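Long-range contact in papain-like cysteine protease (Porcine reproductive and respiratory syndrome virus, PDB 3MTV), which probably acts as a papain-like cysteine protease within the viral polyprotein, has been described as a metal-dependent nuclease, and probably counters host interferon signalling: residues 146-151 against 171-176. Numbering follows the deposited sequence.
Sequences VIQYFS and FEDLLR
Phe-150 turns the edge of its ring toward the face of Phe-171 in an edge-to-face pair, centroids 5.0 Å apart and planes at 52°. The C-H at CD1 lies over the centre of the Phe-171 ring, an apolar match suited to this buried side. The Phe-171 ring also meets that of His-159, probably a catalytic residue of the papain-like protease, so the pair lies beside the probable active site. The Tyr-149 ring receives Glu-172 over one face, where CB sits 3.7 Å from the ring centroid in a CH-pi contact; this aliphatic carbon can rest on the ring while the carboxylate end leads away. Leu-174 CG, an apolar branch point suited to a ring edge, lies near the ring plane, 3.8 Å from Tyr-149 CD1. A chi1 of 60° folds the tyrosine ring over Glu-172 CB.

These side chains ride on neighbouring antiparallel strands of the protease domain's sheet, and a classic beta bulge shifts their register by one residue: Leu-174 and Leu-175 stand opposite the single Ile-147. Ile-147 O accepts a bond from Leu-174 N at 2.7 Å and a weak one from Leu-175 N, while Ile-147 N donates to Leu-175 O. Branched Ile-147 sets CG1 against Leu-175 CD1 at 3.8 Å.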
# COMPACT_ATOMS: atom_id res chain seq x y z
N VAL A 146 -26.42 -12.35 -5.23
CA VAL A 146 -25.40 -11.36 -5.06
C VAL A 146 -24.03 -11.84 -5.34
O VAL A 146 -23.51 -12.83 -4.73
CB VAL A 146 -25.23 -10.90 -3.64
CG1 VAL A 146 -25.02 -9.46 -3.70
CG2 VAL A 146 -26.41 -11.23 -2.79
N ILE A 147 -23.41 -11.04 -6.21
CA ILE A 147 -21.98 -11.16 -6.40
C ILE A 147 -21.22 -10.23 -5.48
O ILE A 147 -21.56 -9.05 -5.38
CB ILE A 147 -21.60 -10.77 -7.82
CG1 ILE A 147 -22.41 -11.54 -8.83
CG2 ILE A 147 -20.19 -11.22 -8.07
CD1 ILE A 147 -22.15 -13.03 -8.67
N GLN A 148 -20.20 -10.76 -4.81
CA GLN A 148 -19.38 -9.95 -3.89
C GLN A 148 -17.90 -10.06 -4.00
O GLN A 148 -17.32 -11.04 -4.51
CB GLN A 148 -19.69 -10.24 -2.43
CG GLN A 148 -21.14 -10.39 -2.22
CD GLN A 148 -21.46 -10.35 -0.81
OE1 GLN A 148 -22.13 -9.40 -0.36
NE2 GLN A 148 -20.99 -11.37 -0.05
N TYR A 149 -17.29 -9.01 -3.46
CA TYR A 149 -15.86 -8.93 -3.48
C TYR A 149 -15.50 -8.67 -2.08
O TYR A 149 -16.25 -8.20 -1.21
CB TYR A 149 -15.35 -7.77 -4.32
CG TYR A 149 -15.82 -6.40 -3.89
CD1 TYR A 149 -16.90 -5.83 -4.51
CD2 TYR A 149 -15.18 -5.67 -2.87
CE1 TYR A 149 -17.37 -4.61 -4.16
CE2 TYR A 149 -15.62 -4.42 -2.50
CZ TYR A 149 -16.74 -3.90 -3.17
OH TYR A 149 -17.30 -2.67 -2.88
N PHE A 150 -14.30 -9.02 -1.85
CA PHE A 150 -13.81 -8.76 -0.56
C PHE A 150 -13.04 -7.48 -0.47
O PHE A 150 -11.90 -7.34 -1.04
CB PHE A 150 -12.79 -9.77 -0.37
CG PHE A 150 -12.20 -9.69 0.91
CD1 PHE A 150 -12.97 -9.89 2.02
CD2 PHE A 150 -10.88 -9.48 1.06
CE1 PHE A 150 -12.44 -9.92 3.24
CE2 PHE A 150 -10.33 -9.52 2.29
CZ PHE A 150 -11.12 -9.72 3.38
N SER A 151 -13.64 -6.52 0.23
CA SER A 151 -12.82 -5.39 0.66
C SER A 151 -12.55 -4.27 -0.32
O SER A 151 -12.58 -3.16 0.17
CB SER A 151 -11.44 -5.88 1.13
OG SER A 151 -10.56 -4.82 1.34
N PHE A 171 -17.07 -8.54 3.14
CA PHE A 171 -17.63 -8.65 1.82
C PHE A 171 -18.74 -7.65 1.53
O PHE A 171 -19.58 -7.24 2.37
CB PHE A 171 -18.11 -10.05 1.54
CG PHE A 171 -17.02 -11.03 1.39
CD1 PHE A 171 -16.51 -11.65 2.47
CD2 PHE A 171 -16.49 -11.36 0.12
CE1 PHE A 171 -15.44 -12.64 2.28
CE2 PHE A 171 -15.44 -12.28 -0.07
CZ PHE A 171 -14.92 -12.94 0.99
N GLU A 172 -18.78 -7.36 0.27
CA GLU A 172 -19.35 -6.15 -0.17
C GLU A 172 -20.05 -6.39 -1.49
O GLU A 172 -19.49 -6.89 -2.44
CB GLU A 172 -18.15 -5.25 -0.34
CG GLU A 172 -17.24 -5.28 0.90
CD GLU A 172 -17.73 -4.26 1.98
OE1 GLU A 172 -18.60 -3.47 1.46
OE2 GLU A 172 -17.28 -4.23 3.23
N ASP A 173 -21.31 -6.07 -1.50
CA ASP A 173 -22.16 -6.46 -2.58
C ASP A 173 -21.65 -5.73 -3.77
O ASP A 173 -21.58 -4.55 -3.80
CB ASP A 173 -23.61 -5.95 -2.31
CG ASP A 173 -24.35 -6.75 -1.25
OD1 ASP A 173 -25.57 -6.62 -1.33
OD2 ASP A 173 -23.79 -7.45 -0.34
N LEU A 174 -21.38 -6.46 -4.81
CA LEU A 174 -21.05 -5.88 -6.09
C LEU A 174 -22.22 -5.75 -7.04
O LEU A 174 -22.57 -4.63 -7.39
CB LEU A 174 -20.16 -6.86 -6.76
CG LEU A 174 -19.10 -6.20 -7.60
CD1 LEU A 174 -18.85 -7.07 -8.76
CD2 LEU A 174 -19.55 -4.88 -8.08
N LEU A 175 -22.75 -6.87 -7.57
CA LEU A 175 -24.11 -6.88 -8.24
C LEU A 175 -24.94 -8.10 -8.13
O LEU A 175 -24.62 -9.07 -7.34
CB LEU A 175 -24.16 -6.59 -9.72
CG LEU A 175 -23.01 -7.25 -10.46
CD1 LEU A 175 -23.26 -8.57 -11.07
CD2 LEU A 175 -22.54 -6.34 -11.56
N ARG A 176 -26.03 -8.02 -8.93
CA ARG A 176 -27.12 -8.98 -8.72
C ARG A 176 -27.36 -9.58 -9.99
O ARG A 176 -27.33 -8.88 -11.03
CB ARG A 176 -28.37 -8.38 -8.08
CG ARG A 176 -28.14 -8.24 -6.49
CD ARG A 176 -29.41 -7.95 -5.67
NE ARG A 176 -30.54 -7.52 -6.51
CZ ARG A 176 -31.81 -7.59 -6.13
NH1 ARG A 176 -32.12 -8.04 -4.92
NH2 ARG A 176 -32.74 -7.19 -6.95